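Local coordinates for protein alpha-1,2-mannosidase (Bacteroides thetaiotaomicron, PDB 2WW2) that hydrolyses alpha-mannosidic linkages with inversion of configuration, as a calcium-dependent glycoside hydrolase of family GH92 from a human gut symbiont, at residues A[23-28]-A[376-381]; A[145-150]-A[154-159]; A[296-301]-A[340-345]; A[313-318]-A[323-328]. All coordinates share one frame; numbering follows the deposited sequence. Where two conformers were deposited one is given.

Four contacts sample how a two-part enzyme of family GH92 holds together. Interaction 1 joins a loop early in the N-terminal range to one in the catalytic range, and the other three lie between its segments along the chain. Interaction 2, in the N-terminal range about 31 Å from interaction 1 (centres), closes before interaction 3 opens. Interactions 3 and 4 belong to the catalytic range, centres about 16 Å apart, the segments of 4 falling between those of 3; they share the sheet in which strands 299-304 and 326-330 are neighbours, and Arg-299 NE and Asp-328 OD2 tie them by a 2.6 Å salt bridge. Phe-297 touches Asn-27, so the junction between the ranges adjoins the catalytic-range sheet.

Interaction 1 of 4, residues A[23-28]-A[376-381]; sequences FSHGNT and RGCMIG
NE2 of His-25 meets two sulfur atoms of the opposing loop, with Cys-378 SG at 3.5 Å and Met-379 SD further off at 4.4 Å. Neither approach is a hydrogen bond; both are sulfur-aromatic contacts, and both reach the imidazole obliquely. Cys-378 SG lies 4.2 Å from the centroid of the His-25 ring, 47° off its normal, whereas Met-379 SD comes in nearer the ring plane, 64° off the normal. The thiol sulfur is nearly shared between two ring atoms, since His-25 CE1 is 3.6 Å from Cys-378 SG, so it sits beside the CE1-NE2 bond.

Cys-378 holds its sulfur opposite the backbone nitrogen (chi1 -174°), which extends it toward the histidine. The other imidazole nitrogen, ND1, is hydrogen-bonded to Ser-71 OG, and this second partner probably limits rotation of the ring and keeps its CE1-NE2 side turned to the sulfurs. Behind the histidine the backbone is shaped by an ST turn, in which Gly-26 N donates to Ser-24 OG over 3.2 Å. Contact between the loops is slight, and the histidine alone spans the gap from its side.

The example illustrates how a single imidazole can bridge two loops far apart in sequence, here in the N-terminal and catalytic parts of a GH92 enzyme. Glycerol, probably from the crystallisation liquor, binds the His-25 carbonyl and Arg-376 NE, which may mark a pocket at this junction. On the catalytic side, Cys-378 and Met-379 rest on Trp-370 of strand 370-371, Met-379 also touches Trp-332 of helix 331-334, and the following Ile-380 packs against helix 444-465.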
loop_
_atom_site.group_PDB
_atom_site.type_symbol
_atom_site.label_atom_id
_atom_site.label_comp_id
_atom_site.label_asym_id
_atom_site.label_seq_id
_atom_site.Cartn_x
_atom_site.Cartn_y
_atom_site.Cartn_z
ATOM N N PHE A 23 6.402 -19.614 -3.798
ATOM C CA PHE A 23 7.720 -19.371 -4.376
ATOM C C PHE A 23 8.732 -19.018 -3.303
ATOM O O PHE A 23 9.514 -18.065 -3.442
ATOM C CB PHE A 23 7.627 -18.312 -5.485
ATOM C CG PHE A 23 6.746 -18.743 -6.626
ATOM C CD1 PHE A 23 5.390 -18.440 -6.627
ATOM C CD2 PHE A 23 7.258 -19.506 -7.663
ATOM C CE1 PHE A 23 4.577 -18.860 -7.663
ATOM C CE2 PHE A 23 6.438 -19.929 -8.704
ATOM C CZ PHE A 23 5.106 -19.604 -8.703
ATOM N N SER A 24 8.683 -19.777 -2.215
ATOM C CA SER A 24 9.684 -19.679 -1.162
ATOM C C SER A 24 10.274 -21.068 -0.907
ATOM O O SER A 24 9.791 -22.062 -1.447
ATOM C CB SER A 24 9.048 -19.155 0.128
ATOM O OG SER A 24 8.340 -20.190 0.775
ATOM N N HIS A 25 11.313 -21.127 -0.076
ATOM C CA HIS A 25 11.951 -22.395 0.272
ATOM C C HIS A 25 11.247 -23.120 1.420
ATOM O O HIS A 25 11.736 -24.131 1.909
ATOM C CB HIS A 25 13.429 -22.182 0.602
ATOM C CG HIS A 25 14.272 -21.915 -0.606
ATOM N ND1 HIS A 25 14.563 -22.887 -1.540
ATOM C CD2 HIS A 25 14.879 -20.782 -1.038
ATOM C CE1 HIS A 25 15.314 -22.365 -2.498
ATOM N NE2 HIS A 25 15.523 -21.091 -2.215
ATOM N N GLY A 26 10.085 -22.626 1.849
ATOM C CA GLY A 26 9.403 -23.281 2.980
ATOM C C GLY A 26 8.766 -24.622 2.627
ATOM O O GLY A 26 7.977 -24.709 1.692
ATOM N N ASN A 27 9.096 -25.674 3.387
ATOM C CA ASN A 27 8.412 -26.960 3.255
ATOM C C ASN A 27 7.034 -26.951 3.908
ATOM O O ASN A 27 6.784 -26.212 4.838
ATOM C CB ASN A 27 9.232 -28.075 3.923
ATOM C CG ASN A 27 10.140 -28.819 2.946
ATOM O OD1 ASN A 27 9.900 -28.862 1.719
ATOM N ND2 ASN A 27 11.184 -29.426 3.496
ATOM N N THR A 28 6.147 -27.818 3.452
ATOM C CA THR A 28 4.821 -27.872 4.053
ATOM C C THR A 28 4.412 -29.285 4.415
ATOM O O THR A 28 3.226 -29.521 4.663
ATOM C CB THR A 28 3.728 -27.272 3.122
ATOM O OG1 THR A 28 3.628 -28.061 1.930
ATOM C CG2 THR A 28 4.040 -25.797 2.739
ATOM N N ARG A 376 24.826 -27.510 -3.942
ATOM C CA ARG A 376 23.730 -26.991 -4.761
ATOM C C ARG A 376 23.826 -25.467 -4.843
ATOM O O ARG A 376 24.145 -24.792 -3.845
ATOM C CB ARG A 376 22.386 -27.397 -4.142
ATOM C CG ARG A 376 22.126 -28.923 -4.135
ATOM C CD ARG A 376 21.820 -29.440 -5.547
ATOM N NE ARG A 376 20.589 -28.818 -6.034
ATOM C CZ ARG A 376 19.365 -29.231 -5.719
ATOM N NH1 ARG A 376 19.182 -30.281 -4.903
ATOM N NH2 ARG A 376 18.316 -28.578 -6.203
ATOM N N GLY A 377 23.537 -24.916 -6.010
ATOM C CA GLY A 377 23.651 -23.470 -6.224
ATOM C C GLY A 377 22.419 -22.755 -5.675
ATOM O O GLY A 377 21.364 -22.813 -6.276
ATOM N N CYS A 378 22.551 -22.080 -4.535
ATOM C CA CYS A 378 21.374 -21.452 -3.912
ATOM C C CYS A 378 21.831 -20.479 -2.829
ATOM O O CYS A 378 22.720 -20.808 -2.044
ATOM C CB CYS A 378 20.500 -22.543 -3.285
ATOM S SG CYS A 378 18.924 -21.974 -2.625
ATOM N N MET A 379 21.230 -19.292 -2.801
ATOM C CA MET A 379 21.526 -18.262 -1.781
ATOM C C MET A 379 22.981 -17.780 -1.831
ATOM O O MET A 379 23.652 -17.915 -2.850
ATOM C CB MET A 379 21.150 -18.711 -0.357
ATOM C CG MET A 379 19.661 -19.102 -0.186
ATOM S SD MET A 379 18.538 -18.056 -1.188
ATOM C CE MET A 379 18.799 -16.429 -0.537
ATOM N N ILE A 380 23.439 -17.195 -0.729
ATOM C CA ILE A 380 24.693 -16.448 -0.736
ATOM C C ILE A 380 25.436 -16.612 0.588
ATOM O O ILE A 380 24.926 -17.225 1.537
ATOM C CB ILE A 380 24.432 -14.925 -0.940
ATOM C CG1 ILE A 380 23.664 -14.363 0.268
ATOM C CG2 ILE A 380 23.691 -14.645 -2.281
ATOM C CD1 ILE A 380 23.403 -12.859 0.163
ATOM N N GLY A 381 26.641 -16.050 0.652
ATOM C CA GLY A 381 27.352 -15.927 1.926
ATOM C C GLY A 381 28.389 -17.012 2.173
ATOM O O GLY A 381 28.527 -17.950 1.375
#

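Interaction 2 of 4, residues A[145-150]-A[154-159]; sequences VVVDAY and SSITIE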
loop_
_atom_site.group_PDB
_atom_site.type_symbol
_atom_site.label_atom_id
_atom_site.label_comp_id
_atom_site.label_asym_id
_atom_site.label_seq_id
_atom_site.Cartn_x
_atom_site.Cartn_y
_atom_site.Cartn_z
ATOM N N VAL A 145 -0.544 -53.341 -2.610
ATOM C CA VAL A 145 0.395 -52.287 -2.285
ATOM C C VAL A 145 1.177 -52.015 -3.562
ATOM O O VAL A 145 1.632 -52.958 -4.221
ATOM C CB VAL A 145 1.357 -52.730 -1.157
ATOM C CG1 VAL A 145 2.468 -51.679 -0.946
ATOM C CG2 VAL A 145 0.568 -53.033 0.137
ATOM N N VAL A 146 1.329 -50.738 -3.912
ATOM C CA VAL A 146 2.161 -50.344 -5.035
ATOM C C VAL A 146 3.427 -49.700 -4.497
ATOM O O VAL A 146 3.368 -48.837 -3.602
ATOM C CB VAL A 146 1.458 -49.334 -5.962
ATOM C CG1 VAL A 146 2.450 -48.757 -7.004
ATOM C CG2 VAL A 146 0.253 -49.991 -6.644
ATOM N N VAL A 147 4.557 -50.110 -5.071
ATOM C CA VAL A 147 5.837 -49.518 -4.768
ATOM C C VAL A 147 6.261 -48.711 -6.004
ATOM O O VAL A 147 6.223 -49.208 -7.128
ATOM C CB VAL A 147 6.891 -50.581 -4.439
ATOM C CG1 VAL A 147 8.239 -49.950 -4.239
ATOM C CG2 VAL A 147 6.493 -51.383 -3.164
ATOM N N ASP A 148 6.628 -47.456 -5.785
ATOM C CA ASP A 148 6.919 -46.530 -6.872
ATOM C C ASP A 148 8.356 -46.094 -6.643
ATOM O O ASP A 148 8.669 -45.465 -5.631
ATOM C CB ASP A 148 5.920 -45.360 -6.814
ATOM C CG ASP A 148 6.170 -44.299 -7.883
ATOM O OD1 ASP A 148 7.346 -44.050 -8.232
ATOM O OD2 ASP A 148 5.176 -43.710 -8.370
ATOM N N ALA A 149 9.249 -46.470 -7.567
ATOM C CA ALA A 149 10.671 -46.199 -7.390
ATOM C C ALA A 149 11.102 -44.919 -8.106
ATOM O O ALA A 149 12.300 -44.644 -8.240
ATOM C CB ALA A 149 11.529 -47.429 -7.849
ATOM N N TYR A 150 10.109 -44.150 -8.550
ATOM C CA TYR A 150 10.284 -42.813 -9.139
ATOM C C TYR A 150 10.924 -42.898 -10.525
ATOM O O TYR A 150 11.216 -43.995 -11.016
ATOM C CB TYR A 150 11.137 -41.933 -8.225
ATOM C CG TYR A 150 10.466 -40.656 -7.769
ATOM C CD1 TYR A 150 10.880 -39.416 -8.251
ATOM C CD2 TYR A 150 9.427 -40.684 -6.849
ATOM C CE1 TYR A 150 10.284 -38.232 -7.812
ATOM C CE2 TYR A 150 8.808 -39.500 -6.410
ATOM C CZ TYR A 150 9.264 -38.283 -6.895
ATOM O OH TYR A 150 8.714 -37.097 -6.462
ATOM N N SER A 154 15.405 -46.126 -12.380
ATOM C CA SER A 154 15.224 -46.890 -11.145
ATOM C C SER A 154 15.061 -48.373 -11.479
ATOM O O SER A 154 14.970 -48.750 -12.659
ATOM C CB SER A 154 13.994 -46.380 -10.397
ATOM O OG SER A 154 12.867 -46.371 -11.256
ATOM N N SER A 155 15.034 -49.215 -10.446
ATOM C CA SER A 155 14.834 -50.657 -10.645
ATOM C C SER A 155 14.155 -51.233 -9.418
ATOM O O SER A 155 14.348 -50.744 -8.289
ATOM C CB SER A 155 16.171 -51.363 -10.854
ATOM O OG SER A 155 17.001 -51.172 -9.708
ATOM N N ILE A 156 13.359 -52.270 -9.643
ATOM C CA ILE A 156 12.696 -52.982 -8.570
ATOM C C ILE A 156 12.768 -54.477 -8.842
ATOM O O ILE A 156 12.598 -54.913 -9.983
ATOM C CB ILE A 156 11.193 -52.609 -8.485
ATOM C CG1 ILE A 156 11.009 -51.095 -8.344
ATOM C CG2 ILE A 156 10.525 -53.320 -7.296
ATOM C CD1 ILE A 156 9.528 -50.663 -8.417
ATOM N N THR A 157 13.019 -55.255 -7.791
ATOM C CA THR A 157 12.963 -56.707 -7.876
ATOM C C THR A 157 12.032 -57.238 -6.790
ATOM O O THR A 157 12.102 -56.817 -5.641
ATOM C CB THR A 157 14.367 -57.338 -7.741
ATOM O OG1 THR A 157 15.206 -56.860 -8.798
ATOM C CG2 THR A 157 14.289 -58.860 -7.819
ATOM N N ILE A 158 11.145 -58.146 -7.165
ATOM C CA ILE A 158 10.211 -58.736 -6.213
ATOM C C ILE A 158 10.627 -60.169 -5.973
ATOM O O ILE A 158 10.999 -60.868 -6.904
ATOM C CB ILE A 158 8.775 -58.782 -6.786
ATOM C CG1 ILE A 158 8.353 -57.421 -7.338
ATOM C CG2 ILE A 158 7.770 -59.314 -5.716
ATOM C CD1 ILE A 158 6.991 -57.435 -8.019
ATOM N N GLU A 159 10.565 -60.608 -4.720
ATOM C CA GLU A 159 10.780 -62.007 -4.387
ATOM C C GLU A 159 9.550 -62.466 -3.624
ATOM O O GLU A 159 9.549 -62.513 -2.400
ATOM C CB GLU A 159 12.051 -62.174 -3.554
ATOM C CG GLU A 159 13.300 -61.700 -4.298
ATOM C CD GLU A 159 14.566 -61.896 -3.494
ATOM O OE1 GLU A 159 14.988 -60.959 -2.786
ATOM O OE2 GLU A 159 15.140 -63.002 -3.556
#
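Ala-149 and Ser-154 face each other where the chain folds back in the N-terminal domain, and the bend is consistent with a beta arch in a sandwich-like fold. The touching parts run nearly antiparallel, yet no backbone hydrogen bond joins the segments; strand 143-148 pairs instead with 80-86 and 216-221, and strand 154-159 with 164-169 and 209-212. Side chains, packed on each other and on the carbonyls of the first segment, make the contact.

Ser-154 tucks OG between its own backbone nitrogen and carbonyl carbon (chi1 53°), from where it donates to Tyr-150 O over 2.9 Å, the donor tilted 26° from the carbonyl plane. OG is also hydrogen-bonded to Thr-215 OG1. An alanine here would forfeit the hydroxyl, and is likely to leave the Tyr-150 carbonyl without this donor and the turn less firmly tied to its neighbouring loop.

Further along the strand, Ile-156 swings CG1 opposite its carbonyl carbon (chi1 -55°), and CG1 lies 3.7 Å from Ala-149 CB. The extended end of the chain continues past that methyl, bringing CD1 within 4.4 Å of Val-147 CG1. Asp-148 points away and shapes the bend as an Asx turn: its OD1, met nearly end-on, accepts from Tyr-150 N at 2.8 Å.

Interaction 3 of 4, residues A[296-301]-A[340-345]; sequences LFPREF and PLFTLL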
loop_
_atom_site.group_PDB
_atom_site.type_symbol
_atom_site.label_atom_id
_atom_site.label_comp_id
_atom_site.label_asym_id
_atom_site.label_seq_id
_atom_site.Cartn_x
_atom_site.Cartn_y
_atom_site.Cartn_z
ATOM N N LEU A 296 14.819 -31.380 12.862
ATOM C CA LEU A 296 14.794 -32.225 11.666
ATOM C C LEU A 296 16.060 -32.127 10.811
ATOM O O LEU A 296 16.580 -33.152 10.357
ATOM C CB LEU A 296 13.567 -31.903 10.812
ATOM C CG LEU A 296 12.205 -32.255 11.433
ATOM C CD1 LEU A 296 11.066 -31.719 10.547
ATOM C CD2 LEU A 296 12.058 -33.763 11.697
ATOM N N PHE A 297 16.546 -30.905 10.573
ATOM C CA PHE A 297 17.672 -30.673 9.633
ATOM C C PHE A 297 18.827 -29.993 10.366
ATOM O O PHE A 297 18.609 -29.334 11.376
ATOM C CB PHE A 297 17.247 -29.732 8.488
ATOM C CG PHE A 297 16.081 -30.227 7.668
ATOM C CD1 PHE A 297 16.305 -30.953 6.499
ATOM C CD2 PHE A 297 14.779 -29.930 8.037
ATOM C CE1 PHE A 297 15.244 -31.393 5.711
ATOM C CE2 PHE A 297 13.691 -30.372 7.261
ATOM C CZ PHE A 297 13.925 -31.107 6.100
ATOM N N PRO A 298 20.067 -30.159 9.878
ATOM C CA PRO A 298 20.395 -31.033 8.753
ATOM C C PRO A 298 20.252 -32.492 9.160
ATOM O O PRO A 298 20.356 -32.833 10.352
ATOM C CB PRO A 298 21.868 -30.695 8.467
ATOM C CG PRO A 298 22.425 -30.337 9.851
ATOM C CD PRO A 298 21.267 -29.532 10.473
ATOM N N ARG A 299 20.043 -33.371 8.188
ATOM C CA ARG A 299 19.913 -34.791 8.499
ATOM C C ARG A 299 21.274 -35.470 8.619
ATOM O O ARG A 299 22.254 -35.100 7.929
ATOM C CB ARG A 299 19.073 -35.521 7.441
ATOM C CG ARG A 299 19.815 -35.720 6.092
ATOM C CD ARG A 299 18.914 -36.469 5.081
ATOM N NE ARG A 299 17.774 -35.626 4.714
ATOM C CZ ARG A 299 16.572 -35.686 5.279
ATOM N NH1 ARG A 299 16.294 -36.590 6.224
ATOM N NH2 ARG A 299 15.628 -34.850 4.881
ATOM N N GLU A 300 21.341 -36.455 9.513
ATOM C CA GLU A 300 22.475 -37.387 9.556
ATOM C C GLU A 300 22.510 -38.089 8.197
ATOM O O GLU A 300 21.468 -38.470 7.674
ATOM C CB GLU A 300 22.278 -38.415 10.679
ATOM C CG GLU A 300 22.156 -37.765 12.067
ATOM C CD GLU A 300 21.569 -38.679 13.140
ATOM O OE1 GLU A 300 21.196 -39.838 12.835
ATOM O OE2 GLU A 300 21.458 -38.209 14.293
ATOM N N PHE A 301 23.701 -38.232 7.618
ATOM C CA PHE A 301 23.847 -38.911 6.335
ATOM C C PHE A 301 24.806 -40.107 6.472
ATOM O O PHE A 301 25.330 -40.643 5.480
ATOM C CB PHE A 301 24.359 -37.914 5.293
ATOM C CG PHE A 301 23.973 -38.261 3.884
ATOM C CD1 PHE A 301 22.654 -38.145 3.468
ATOM C CD2 PHE A 301 24.933 -38.683 2.967
ATOM C CE1 PHE A 301 22.292 -38.468 2.148
ATOM C CE2 PHE A 301 24.576 -38.982 1.649
ATOM C CZ PHE A 301 23.239 -38.883 1.253
ATOM N N PRO A 340 22.958 -22.340 16.345
ATOM C CA PRO A 340 23.200 -21.888 17.718
ATOM C C PRO A 340 22.352 -22.628 18.743
ATOM O O PRO A 340 22.835 -22.914 19.840
ATOM C CB PRO A 340 22.831 -20.414 17.670
ATOM C CG PRO A 340 23.266 -20.006 16.220
ATOM C CD PRO A 340 22.850 -21.218 15.390
ATOM N N LEU A 341 21.095 -22.937 18.414
ATOM C CA LEU A 341 20.306 -23.743 19.344
ATOM C C LEU A 341 20.996 -25.097 19.577
ATOM O O LEU A 341 21.055 -25.578 20.715
ATOM C CB LEU A 341 18.857 -23.946 18.845
ATOM C CG LEU A 341 17.914 -24.590 19.878
ATOM C CD1 LEU A 341 17.642 -23.646 21.043
ATOM C CD2 LEU A 341 16.553 -25.074 19.266
ATOM N N PHE A 342 21.504 -25.727 18.515
ATOM C CA PHE A 342 22.227 -26.986 18.695
ATOM C C PHE A 342 23.438 -26.802 19.620
ATOM O O PHE A 342 23.660 -27.607 20.523
ATOM C CB PHE A 342 22.692 -27.620 17.351
ATOM C CG PHE A 342 21.574 -27.912 16.373
ATOM C CD1 PHE A 342 20.268 -28.172 16.815
ATOM C CD2 PHE A 342 21.833 -27.942 15.002
ATOM C CE1 PHE A 342 19.238 -28.444 15.890
ATOM C CE2 PHE A 342 20.808 -28.197 14.079
ATOM C CZ PHE A 342 19.505 -28.448 14.528
ATOM N N THR A 343 24.220 -25.748 19.418
ATOM C CA THR A 343 25.428 -25.593 20.242
ATOM C C THR A 343 25.075 -25.517 21.714
ATOM O O THR A 343 25.904 -25.838 22.559
ATOM C CB THR A 343 26.264 -24.318 19.882
ATOM O OG1 THR A 343 25.485 -23.150 20.152
ATOM C CG2 THR A 343 26.688 -24.333 18.401
ATOM N N LEU A 344 23.855 -25.078 22.027
ATOM C CA LEU A 344 23.453 -24.889 23.422
ATOM C C LEU A 344 22.816 -26.158 23.993
ATOM O O LEU A 344 23.263 -26.693 25.010
ATOM C CB LEU A 344 22.453 -23.721 23.533
ATOM C CG LEU A 344 21.905 -23.392 24.934
ATOM C CD1 LEU A 344 23.055 -23.148 25.914
ATOM C CD2 LEU A 344 20.946 -22.182 24.883
ATOM N N LEU A 345 21.759 -26.620 23.328
ATOM C CA LEU A 345 20.944 -27.712 23.853
ATOM C C LEU A 345 21.270 -29.105 23.280
ATOM O O LEU A 345 20.951 -30.120 23.907
ATOM C CB LEU A 345 19.474 -27.406 23.622
ATOM C CG LEU A 345 18.835 -26.363 24.549
ATOM C CD1 LEU A 345 17.459 -26.046 24.030
ATOM C CD2 LEU A 345 18.725 -26.887 25.974
#
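Phe-342 reaches from its helix with the rim of its ring and overlaps the peptide between Phe-297 and Pro-298. The carbonyl oxygen of Phe-297 lies in the ring plane, 3.4 Å from Phe-342 CZ, and so faces the weakly positive hydrogens of the edge and not the electron-rich face. Next to it, Phe-342 CE2 comes to 3.9 Å from Pro-298 CD, where the proline and the phenylalanine lie alongside, pointing opposite ways. Polar and apolar surfaces thus meet one edge together.

The geometry depends on a cis peptide bond before Pro-298. In that form the oxygen of Phe-297 and the CD of Pro-298 stand on the same side of the peptide, and both can be presented to a single ring; a trans bond would set them on opposite sides. Phe-297 itself turns its side chain away, so only its backbone takes part. Phe-342 places CG opposite its carbonyl carbon (chi1 -58°), which sends the ring out from the helix toward the loop.

That helix is held together close by: Thr-343 OG1 donates back to Pro-340 O over 2.7 Å, and Leu-341 O accepts from the backbone nitrogens of both Leu-344 and Leu-345.

The case shows how an aromatic edge can link a helix to the chain entering a strand. Trp-36 and His-339 meet the Phe-342 ring edge-to-face. Helix 347-364 packs against both sides of the contact, through Val-353 on Pro-298 and Ser-350 on Phe-342, while Asn-329 of strand 326-330 touches Pro-298 ahead of strand 299-304.

Interaction 4 of 4, residues A[313-318]-A[323-328]; sequences YSPYDG and GYMYTD
Met-325 and Tyr-316 form a Met-aromatic contact across the two segments, with the sulfur at the ring's edge and close to its plane. The nearest pair is Met-325 SD with Tyr-316 CE2 at 3.9 Å. SD stands 83° off the ring normal, so the thioether meets the edge hydrogens of the phenol and not its pi face. Met-325 gets there with its first step away from the backbone nitrogen (chi1 -180°) and a chain bent at both later torsions, which turns the sulfur to the CE2 side of the tyrosine ring.

A second apolar touch involves the proline. Met-325 CG lies 4.1 Å from Pro-315 CD, crossing the pyrrolidine ring at a slant, and Pro-315 in turn rests on Phe-301 of strand 299-304.

Hydrogen bonding between the segments goes through water. A single molecule stands 2.7 Å from Tyr-316 OH, near the ring plane, and donates to Tyr-326 O, also at 2.7 Å. It thereby ties the far end of the tyrosine to the strand backbone.

Other hydrogen bonds shape the loop from within. Ser-314 OG accepts from Tyr-316 N at 3.0 Å and from Asp-317 N at 3.1 Å, and is also hydrogen-bonded to Glu-363 of helix 347-364. Gly-318 N closes the bend onto Ser-314 O at 2.8 Å.

Together these features illustrate an ST turn and ST motif that shape the loop between strands 310-313 and 320-322, whose aromatic residue meets a methionine just before strand 326-330 of the same five-stranded antiparallel sheet.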
loop_
_atom_site.group_PDB
_atom_site.type_symbol
_atom_site.label_atom_id
_atom_site.label_comp_id
_atom_site.label_asym_id
_atom_site.label_seq_id
_atom_site.Cartn_x
_atom_site.Cartn_y
_atom_site.Cartn_z
ATOM N N TYR A 313 28.225 -42.770 2.650
ATOM C CA TYR A 313 28.397 -42.470 1.242
ATOM C C TYR A 313 28.609 -40.966 1.135
ATOM O O TYR A 313 27.776 -40.188 1.601
ATOM C CB TYR A 313 27.124 -42.842 0.472
ATOM C CG TYR A 313 27.111 -42.348 -0.975
ATOM C CD1 TYR A 313 27.837 -43.010 -1.959
ATOM C CD2 TYR A 313 26.346 -41.242 -1.355
ATOM C CE1 TYR A 313 27.811 -42.586 -3.292
ATOM C CE2 TYR A 313 26.322 -40.801 -2.686
ATOM C CZ TYR A 313 27.058 -41.472 -3.645
ATOM O OH TYR A 313 27.027 -41.051 -4.962
ATOM N N SER A 314 29.709 -40.540 0.525
ATOM C CA SER A 314 29.924 -39.111 0.372
ATOM C C SER A 314 29.157 -38.553 -0.818
ATOM O O SER A 314 29.381 -38.992 -1.956
ATOM C CB SER A 314 31.412 -38.813 0.164
ATOM O OG SER A 314 31.568 -37.439 -0.145
ATOM N N PRO A 315 28.272 -37.559 -0.577
ATOM C CA PRO A 315 27.614 -36.982 -1.738
ATOM C C PRO A 315 28.521 -35.962 -2.407
ATOM O O PRO A 315 28.080 -35.299 -3.345
ATOM C CB PRO A 315 26.369 -36.295 -1.148
ATOM C CG PRO A 315 26.805 -35.878 0.237
ATOM C CD PRO A 315 27.824 -36.941 0.688
ATOM N N TYR A 316 29.767 -35.838 -1.928
ATOM C CA TYR A 316 30.752 -34.950 -2.548
ATOM C C TYR A 316 31.732 -35.673 -3.471
ATOM O O TYR A 316 32.099 -35.129 -4.516
ATOM C CB TYR A 316 31.506 -34.107 -1.500
ATOM C CG TYR A 316 30.548 -33.218 -0.720
ATOM C CD1 TYR A 316 30.121 -32.002 -1.244
ATOM C CD2 TYR A 316 30.023 -33.631 0.503
ATOM C CE1 TYR A 316 29.215 -31.215 -0.567
ATOM C CE2 TYR A 316 29.129 -32.841 1.192
ATOM C CZ TYR A 316 28.733 -31.634 0.649
ATOM O OH TYR A 316 27.838 -30.840 1.308
ATOM N N ASP A 317 32.148 -36.885 -3.110
ATOM C CA ASP A 317 33.090 -37.620 -3.964
ATOM C C ASP A 317 32.602 -39.024 -4.339
ATOM O O ASP A 317 33.267 -39.733 -5.088
ATOM C CB ASP A 317 34.520 -37.632 -3.384
ATOM C CG ASP A 317 34.677 -38.517 -2.150
ATOM O OD1 ASP A 317 33.756 -39.278 -1.769
ATOM O OD2 ASP A 317 35.763 -38.457 -1.549
ATOM N N GLY A 318 31.439 -39.424 -3.819
ATOM C CA GLY A 318 30.848 -40.708 -4.204
ATOM C C GLY A 318 31.495 -41.974 -3.640
ATOM O O GLY A 318 31.074 -43.091 -3.963
ATOM N N GLY A 323 33.237 -42.218 9.462
ATOM C CA GLY A 323 32.984 -40.993 10.178
ATOM C C GLY A 323 31.575 -40.466 9.947
ATOM O O GLY A 323 30.647 -41.246 9.743
ATOM N N TYR A 324 31.441 -39.145 9.976
ATOM C CA TYR A 324 30.131 -38.493 9.963
ATOM C C TYR A 324 29.969 -37.574 8.774
ATOM O O TYR A 324 30.909 -36.912 8.336
ATOM C CB TYR A 324 29.896 -37.689 11.251
ATOM C CG TYR A 324 30.062 -38.513 12.510
ATOM C CD1 TYR A 324 29.168 -39.532 12.810
ATOM C CD2 TYR A 324 31.122 -38.280 13.391
ATOM C CE1 TYR A 324 29.313 -40.298 13.957
ATOM C CE2 TYR A 324 31.272 -39.049 14.546
ATOM C CZ TYR A 324 30.360 -40.048 14.817
ATOM O OH TYR A 324 30.482 -40.823 15.950
ATOM N N MET A 325 28.746 -37.536 8.271
ATOM C CA MET A 325 28.373 -36.603 7.239
ATOM C C MET A 325 26.942 -36.182 7.555
ATOM O O MET A 325 26.161 -36.987 8.088
ATOM C CB MET A 325 28.471 -37.263 5.852
ATOM C CG MET A 325 28.088 -36.330 4.689
ATOM S SD MET A 325 28.965 -34.758 4.633
ATOM C CE MET A 325 30.689 -35.303 4.457
ATOM N N TYR A 326 26.622 -34.921 7.275
ATOM C CA TYR A 326 25.239 -34.407 7.356
ATOM C C TYR A 326 24.932 -33.735 6.045
ATOM O O TYR A 326 25.843 -33.343 5.315
ATOM C CB TYR A 326 25.100 -33.323 8.451
ATOM C CG TYR A 326 24.984 -33.881 9.843
ATOM C CD1 TYR A 326 23.755 -33.856 10.520
ATOM C CD2 TYR A 326 26.087 -34.462 10.476
ATOM C CE1 TYR A 326 23.647 -34.395 11.802
ATOM C CE2 TYR A 326 25.984 -34.998 11.757
ATOM C CZ TYR A 326 24.763 -34.946 12.418
ATOM O OH TYR A 326 24.668 -35.491 13.684
ATOM N N THR A 327 23.657 -33.499 5.781
ATOM C CA THR A 327 23.321 -32.719 4.608
ATOM C C THR A 327 21.913 -32.143 4.706
ATOM O O THR A 327 21.288 -32.227 5.760
ATOM C CB THR A 327 23.460 -33.556 3.325
ATOM O OG1 THR A 327 23.322 -32.677 2.207
ATOM C CG2 THR A 327 22.365 -34.643 3.267
ATOM N N ASP A 328 21.444 -31.554 3.605
ATOM C CA ASP A 328 20.147 -30.899 3.536
ATOM C C ASP A 328 20.050 -29.694 4.445
ATOM O O ASP A 328 19.334 -29.695 5.450
ATOM C CB ASP A 328 19.032 -31.907 3.780
ATOM C CG ASP A 328 18.912 -32.873 2.621
ATOM O OD1 ASP A 328 18.957 -32.383 1.465
ATOM O OD2 ASP A 328 18.819 -34.091 2.861
HETATM O O HOH W 1 26.893 -31.350 3.824
#